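Local structure of odorant-binding protein 1F (Rattus norvegicus, 3FIQ) at residues Val90-Asn102 with Val114-Gln128. The protein probably binds a wide variety of small chemical odorants in the nasal epithelium, as a secreted carrier of the lipocalin family. Residues are numbered along the deposited sequence; the frame is centred on the assembly and turned at random.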
loop_
_atom_site.group_PDB
_atom_site.type_symbol
_atom_site.label_atom_id
_atom_site.label_comp_id
_atom_site.label_asym_id
_atom_site.label_seq_id
_atom_site.Cartn_x
_atom_site.Cartn_y
_atom_site.Cartn_z
ATOM N N VAL A 90 -2.740 3.745 -8.521
ATOM C CA VAL A 90 -3.865 2.856 -8.260
ATOM C C VAL A 90 -4.047 1.878 -9.416
ATOM O O VAL A 90 -4.092 2.289 -10.556
ATOM C CB VAL A 90 -5.115 3.713 -8.102
ATOM C CG1 VAL A 90 -6.374 2.790 -7.933
ATOM C CG2 VAL A 90 -4.965 4.629 -6.879
ATOM N N LEU A 91 -4.030 0.604 -9.149
ATOM C CA LEU A 91 -4.217 -0.388 -10.175
ATOM C C LEU A 91 -5.659 -0.811 -10.251
ATOM O O LEU A 91 -6.164 -1.199 -11.313
ATOM C CB LEU A 91 -3.452 -1.684 -9.871
ATOM C CG LEU A 91 -2.002 -1.711 -9.745
ATOM C CD1 LEU A 91 -1.510 -3.120 -9.377
ATOM C CD2 LEU A 91 -1.381 -1.246 -11.054
ATOM N N LYS A 92 -6.370 -0.798 -9.148
ATOM C CA LYS A 92 -7.752 -1.239 -9.129
ATOM C C LYS A 92 -8.436 -0.565 -8.002
ATOM O O LYS A 92 -7.876 -0.362 -6.954
ATOM C CB LYS A 92 -7.871 -2.740 -8.925
ATOM C CG LYS A 92 -9.283 -3.246 -8.548
ATOM C CD LYS A 92 -9.218 -4.538 -7.737
ATOM C CE LYS A 92 -10.522 -4.837 -7.052
ATOM N NZ LYS A 92 -11.399 -5.529 -8.009
ATOM N N LYS A 93 -9.693 -0.202 -8.197
ATOM C CA LYS A 93 -10.401 0.368 -7.068
ATOM C C LYS A 93 -11.896 0.038 -7.138
ATOM O O LYS A 93 -12.491 0.025 -8.229
ATOM C CB LYS A 93 -10.225 1.868 -6.913
ATOM C CG LYS A 93 -10.568 2.711 -8.078
ATOM C CD LYS A 93 -10.788 4.210 -7.739
ATOM C CE LYS A 93 -11.669 4.766 -8.861
ATOM N NZ LYS A 93 -11.745 6.201 -8.964
ATOM N N THR A 94 -12.454 -0.195 -5.953
ATOM C CA THR A 94 -13.884 -0.337 -5.702
ATOM C C THR A 94 -14.158 0.565 -4.517
ATOM O O THR A 94 -13.237 1.232 -3.995
ATOM C CB THR A 94 -14.258 -1.757 -5.357
ATOM O OG1 THR A 94 -13.748 -2.104 -4.052
ATOM C CG2 THR A 94 -13.681 -2.724 -6.333
ATOM N N ASP A 95 -15.410 0.626 -4.066
ATOM C CA ASP A 95 -15.686 1.540 -2.957
ATOM C C ASP A 95 -14.971 1.121 -1.673
ATOM O O ASP A 95 -14.653 1.986 -0.842
ATOM C CB ASP A 95 -17.189 1.733 -2.704
ATOM C CG ASP A 95 -17.858 0.477 -2.252
ATOM O OD1 ASP A 95 -17.995 -0.424 -3.093
ATOM O OD2 ASP A 95 -18.248 0.388 -1.061
ATOM N N ASP A 96 -14.678 -0.172 -1.512
ATOM C CA ASP A 96 -14.092 -0.616 -0.240
ATOM C C ASP A 96 -12.753 -1.348 -0.335
ATOM O O ASP A 96 -12.237 -1.772 0.676
ATOM C CB ASP A 96 -15.099 -1.416 0.606
ATOM C CG ASP A 96 -15.598 -2.607 -0.102
ATOM O OD1 ASP A 96 -15.001 -2.941 -1.123
ATOM O OD2 ASP A 96 -16.584 -3.211 0.349
ATOM N N ILE A 97 -12.148 -1.380 -1.518
ATOM C CA ILE A 97 -10.866 -2.044 -1.756
ATOM C C ILE A 97 -10.105 -1.220 -2.787
ATOM O O ILE A 97 -10.659 -0.857 -3.800
ATOM C CB ILE A 97 -11.056 -3.481 -2.276
ATOM C CG1 ILE A 97 -11.763 -4.373 -1.245
ATOM C CG2 ILE A 97 -9.728 -4.019 -2.751
ATOM C CD1 ILE A 97 -10.917 -4.674 -0.037
ATOM N N ILE A 98 -8.828 -0.950 -2.540
ATOM C CA ILE A 98 -7.888 -0.354 -3.479
ATOM C C ILE A 98 -6.677 -1.209 -3.594
ATOM O O ILE A 98 -6.109 -1.598 -2.562
ATOM C CB ILE A 98 -7.503 1.074 -3.077
ATOM C CG1 ILE A 98 -8.755 1.940 -3.086
ATOM C CG2 ILE A 98 -6.451 1.646 -4.054
ATOM C CD1 ILE A 98 -8.511 3.382 -2.622
ATOM N N PHE A 99 -6.295 -1.576 -4.808
ATOM C CA PHE A 99 -4.976 -2.145 -5.090
ATOM C C PHE A 99 -3.982 -1.069 -5.540
ATOM O O PHE A 99 -4.232 -0.415 -6.554
ATOM C CB PHE A 99 -5.035 -3.169 -6.209
ATOM C CG PHE A 99 -5.805 -4.462 -5.915
ATOM C CD1 PHE A 99 -6.535 -4.704 -4.736
ATOM C CD2 PHE A 99 -5.688 -5.493 -6.822
ATOM C CE1 PHE A 99 -7.187 -5.886 -4.551
ATOM C CE2 PHE A 99 -6.366 -6.679 -6.628
ATOM C CZ PHE A 99 -7.105 -6.872 -5.531
ATOM N N PHE A 100 -2.932 -0.794 -4.778
ATOM C CA PHE A 100 -1.884 0.133 -5.133
ATOM C C PHE A 100 -0.684 -0.633 -5.643
ATOM O O PHE A 100 -0.350 -1.678 -5.170
ATOM C CB PHE A 100 -1.380 0.901 -3.895
ATOM C CG PHE A 100 -2.341 1.944 -3.377
ATOM C CD1 PHE A 100 -2.454 3.152 -3.985
ATOM C CD2 PHE A 100 -3.064 1.718 -2.201
ATOM C CE1 PHE A 100 -3.283 4.138 -3.470
ATOM C CE2 PHE A 100 -3.917 2.716 -1.699
ATOM C CZ PHE A 100 -4.004 3.943 -2.372
ATOM N N HIS A 101 0.004 -0.058 -6.620
ATOM C CA HIS A 101 1.293 -0.513 -7.043
ATOM C C HIS A 101 2.289 0.544 -6.594
ATOM O O HIS A 101 2.036 1.752 -6.704
ATOM C CB HIS A 101 1.373 -0.599 -8.546
ATOM C CG HIS A 101 2.686 -1.078 -9.032
ATOM N ND1 HIS A 101 3.618 -0.238 -9.607
ATOM C CD2 HIS A 101 3.222 -2.313 -9.077
ATOM C CE1 HIS A 101 4.682 -0.939 -9.945
ATOM N NE2 HIS A 101 4.469 -2.194 -9.638
ATOM N N ASN A 102 3.366 0.106 -5.940
ATOM C CA ASN A 102 4.441 0.989 -5.506
ATOM C C ASN A 102 5.799 0.437 -5.966
ATOM O O ASN A 102 6.029 -0.753 -5.978
ATOM C CB ASN A 102 4.471 1.161 -3.993
ATOM C CG ASN A 102 5.553 2.146 -3.525
ATOM O OD1 ASN A 102 6.356 1.835 -2.553
ATOM N ND2 ASN A 102 5.609 3.267 -4.096
ATOM N N VAL A 114 5.965 -3.534 -5.472
ATOM C CA VAL A 114 5.017 -3.863 -4.419
ATOM C C VAL A 114 3.584 -3.700 -4.921
ATOM O O VAL A 114 3.267 -2.767 -5.650
ATOM C CB VAL A 114 5.201 -2.908 -3.234
ATOM C CG1 VAL A 114 4.276 -3.305 -2.060
ATOM C CG2 VAL A 114 6.652 -2.836 -2.747
ATOM N N ILE A 115 2.713 -4.630 -4.564
ATOM C CA ILE A 115 1.288 -4.447 -4.659
ATOM C C ILE A 115 0.772 -4.487 -3.234
ATOM O O ILE A 115 1.065 -5.407 -2.490
ATOM C CB ILE A 115 0.560 -5.422 -5.584
ATOM C CG1 ILE A 115 1.127 -5.259 -6.968
ATOM C CG2 ILE A 115 -1.000 -5.161 -5.511
ATOM C CD1 ILE A 115 0.593 -6.418 -7.943
ATOM N N LEU A 116 0.077 -3.429 -2.825
ATOM C CA LEU A 116 -0.519 -3.349 -1.501
ATOM C C LEU A 116 -2.033 -3.225 -1.638
ATOM O O LEU A 116 -2.540 -2.419 -2.424
ATOM C CB LEU A 116 0.045 -2.092 -0.750
ATOM C CG LEU A 116 -0.522 -1.935 0.664
ATOM C CD1 LEU A 116 0.531 -1.317 1.545
ATOM C CD2 LEU A 116 -1.677 -1.028 0.702
ATOM N N VAL A 117 -2.779 -4.058 -0.916
ATOM C CA VAL A 117 -4.225 -4.020 -0.930
ATOM C C VAL A 117 -4.750 -3.339 0.303
ATOM O O VAL A 117 -4.532 -3.820 1.441
ATOM C CB VAL A 117 -4.757 -5.484 -0.968
ATOM C CG1 VAL A 117 -6.274 -5.501 -0.953
ATOM C CG2 VAL A 117 -4.271 -6.237 -2.187
ATOM N N ALA A 118 -5.396 -2.191 0.102
ATOM C CA ALA A 118 -5.983 -1.400 1.200
ATOM C C ALA A 118 -7.492 -1.640 1.193
ATOM O O ALA A 118 -8.089 -1.786 0.141
ATOM C CB ALA A 118 -5.715 0.066 0.992
ATOM N N GLY A 119 -8.059 -1.690 2.367
ATOM C CA GLY A 119 -9.475 -1.988 2.506
ATOM C C GLY A 119 -10.235 -1.213 3.553
ATOM O O GLY A 119 -9.667 -0.770 4.509
ATOM N N LYS A 120 -11.556 -1.179 3.361
ATOM C CA LYS A 120 -12.511 -0.723 4.386
ATOM C C LYS A 120 -13.287 -1.881 4.922
ATOM O O LYS A 120 -14.301 -1.700 5.563
ATOM C CB LYS A 120 -13.431 0.362 3.873
ATOM C CG LYS A 120 -12.739 1.645 3.487
ATOM C CD LYS A 120 -13.688 2.719 3.036
ATOM C CE LYS A 120 -13.021 4.047 2.908
ATOM N NZ LYS A 120 -12.665 4.816 4.169
ATOM N N ARG A 121 -12.798 -3.078 4.655
ATOM C CA ARG A 121 -13.362 -4.316 5.191
ATOM C C ARG A 121 -12.183 -5.289 5.488
ATOM O O ARG A 121 -11.072 -5.028 5.034
ATOM C CB ARG A 121 -14.299 -4.921 4.182
ATOM C CG ARG A 121 -13.669 -5.193 2.839
ATOM C CD ARG A 121 -14.647 -5.597 1.870
ATOM N NE ARG A 121 -15.269 -6.843 2.262
ATOM C CZ ARG A 121 -16.520 -7.155 1.964
ATOM N NH1 ARG A 121 -17.273 -6.298 1.291
ATOM N NH2 ARG A 121 -17.005 -8.310 2.339
ATOM N N GLU A 122 -12.452 -6.432 6.126
ATOM C CA GLU A 122 -11.359 -7.263 6.613
ATOM C C GLU A 122 -10.893 -8.283 5.584
ATOM O O GLU A 122 -9.817 -8.845 5.732
ATOM C CB GLU A 122 -11.730 -7.985 7.927
ATOM C CG GLU A 122 -12.645 -9.152 7.818
ATOM C CD GLU A 122 -12.551 -10.055 9.049
ATOM O OE1 GLU A 122 -12.005 -9.581 10.079
ATOM O OE2 GLU A 122 -13.020 -11.218 8.972
ATOM N N ASP A 123 -11.689 -8.566 4.575
ATOM C CA ASP A 123 -11.332 -9.647 3.618
ATOM C C ASP A 123 -11.478 -9.276 2.156
ATOM O O ASP A 123 -12.332 -8.487 1.811
ATOM C CB ASP A 123 -12.201 -10.904 3.847
ATOM C CG ASP A 123 -13.712 -10.600 4.006
ATOM O OD1 ASP A 123 -14.424 -10.246 3.018
ATOM O OD2 ASP A 123 -14.211 -10.782 5.149
ATOM N N LEU A 124 -10.671 -9.895 1.300
ATOM C CA LEU A 124 -10.970 -10.026 -0.118
ATOM C C LEU A 124 -11.874 -11.220 -0.350
ATOM O O LEU A 124 -11.791 -12.267 0.337
ATOM C CB LEU A 124 -9.681 -10.234 -0.932
ATOM C CG LEU A 124 -8.730 -9.032 -0.945
ATOM C CD1 LEU A 124 -7.508 -9.382 -1.844
ATOM C CD2 LEU A 124 -9.447 -7.768 -1.428
ATOM N N ASN A 125 -12.692 -11.135 -1.404
ATOM C CA ASN A 125 -13.411 -12.308 -1.857
ATOM C C ASN A 125 -12.505 -13.173 -2.785
ATOM O O ASN A 125 -11.377 -12.811 -3.107
ATOM C CB ASN A 125 -14.778 -11.885 -2.459
ATOM C CG ASN A 125 -14.649 -11.089 -3.750
ATOM O OD1 ASN A 125 -13.847 -11.405 -4.614
ATOM N ND2 ASN A 125 -15.476 -10.061 -3.894
ATOM N N LYS A 126 -13.020 -14.330 -3.206
ATOM C CA LYS A 126 -12.176 -15.253 -3.922
ATOM C C LYS A 126 -11.763 -14.656 -5.264
ATOM O O LYS A 126 -10.632 -14.806 -5.691
ATOM C CB LYS A 126 -12.884 -16.637 -4.117
ATOM C CG LYS A 126 -12.033 -17.611 -4.922
ATOM C CD LYS A 126 -12.674 -19.023 -5.047
ATOM C CE LYS A 126 -14.082 -18.993 -5.631
ATOM N NZ LYS A 126 -14.101 -18.406 -7.005
ATOM N N ALA A 127 -12.691 -14.006 -5.945
ATOM C CA ALA A 127 -12.404 -13.353 -7.185
ATOM C C ALA A 127 -11.291 -12.276 -7.057
ATOM O O ALA A 127 -10.412 -12.150 -7.929
ATOM C CB ALA A 127 -13.670 -12.744 -7.745
ATOM N N GLN A 128 -11.363 -11.489 -5.994
ATOM C CA GLN A 128 -10.375 -10.469 -5.785
ATOM C C GLN A 128 -8.986 -11.070 -5.464
ATOM O O GLN A 128 -7.977 -10.526 -5.894
ATOM C CB GLN A 128 -10.840 -9.506 -4.697
ATOM C CG GLN A 128 -12.051 -8.720 -5.051
ATOM C CD GLN A 128 -12.635 -8.024 -3.874
ATOM O OE1 GLN A 128 -12.581 -8.534 -2.762
ATOM N NE2 GLN A 128 -13.185 -6.827 -4.104
HETATM O O HOH W 1 -14.067 -6.385 -7.018
HETATM O O HOH W 2 -15.283 -5.445 -2.090
#
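Ile97 faces Gly119 in a non-hydrogen-bonded antiparallel pair and reaches past it to the loop before helix 126-138. Its CB lies 4.2 Å from Ala118 O. With chi1 -63°, CG1 stands beside the backbone N and CG2 anti to it, and both branches come against Leu124 CD2. CG1 also comes 4.0 Å from Gln128 NE2. CD1 ends the chain over Gly119 CA, beside Arg121 CG, and packs 3.7 Å from Leu124 CD2. Replacing Ile97 with an alanine removes CG1, CG2 and CD1, and Leu124 CD2 would probably face a gap.

Strands 97-105 and 111-119 form a beta hairpin of the lipocalin barrel, joined by paired backbone bonds at Ile98-Ala118, Phe100-Leu116 and Asn102-Val114, and helix 126-138 packs against its outer face. Phe99, on the same face as Ile97, lies alongside Val117, with CE1 3.7 Å from Val117 CG1. Lys92 CD covers one face of the ring, and Gln128 O meets its edge in plane. Phe100, Leu116 and Ala118 are on the other face, where Phe100 meets Phe39 and Met42 of strand 38-44.

At the strand end Lys120 N donates to Asp96 O at 2.8 Å. Arg121 NH1 makes a weak bond to Asp96 OD2, part of a salt bridge, with the carboxylate and guanidinium planes 87° apart. Waters join Gln128 NE2 to Asp96 OD1 and to Lys92 NZ, which also forms a salt bridge with Glu131.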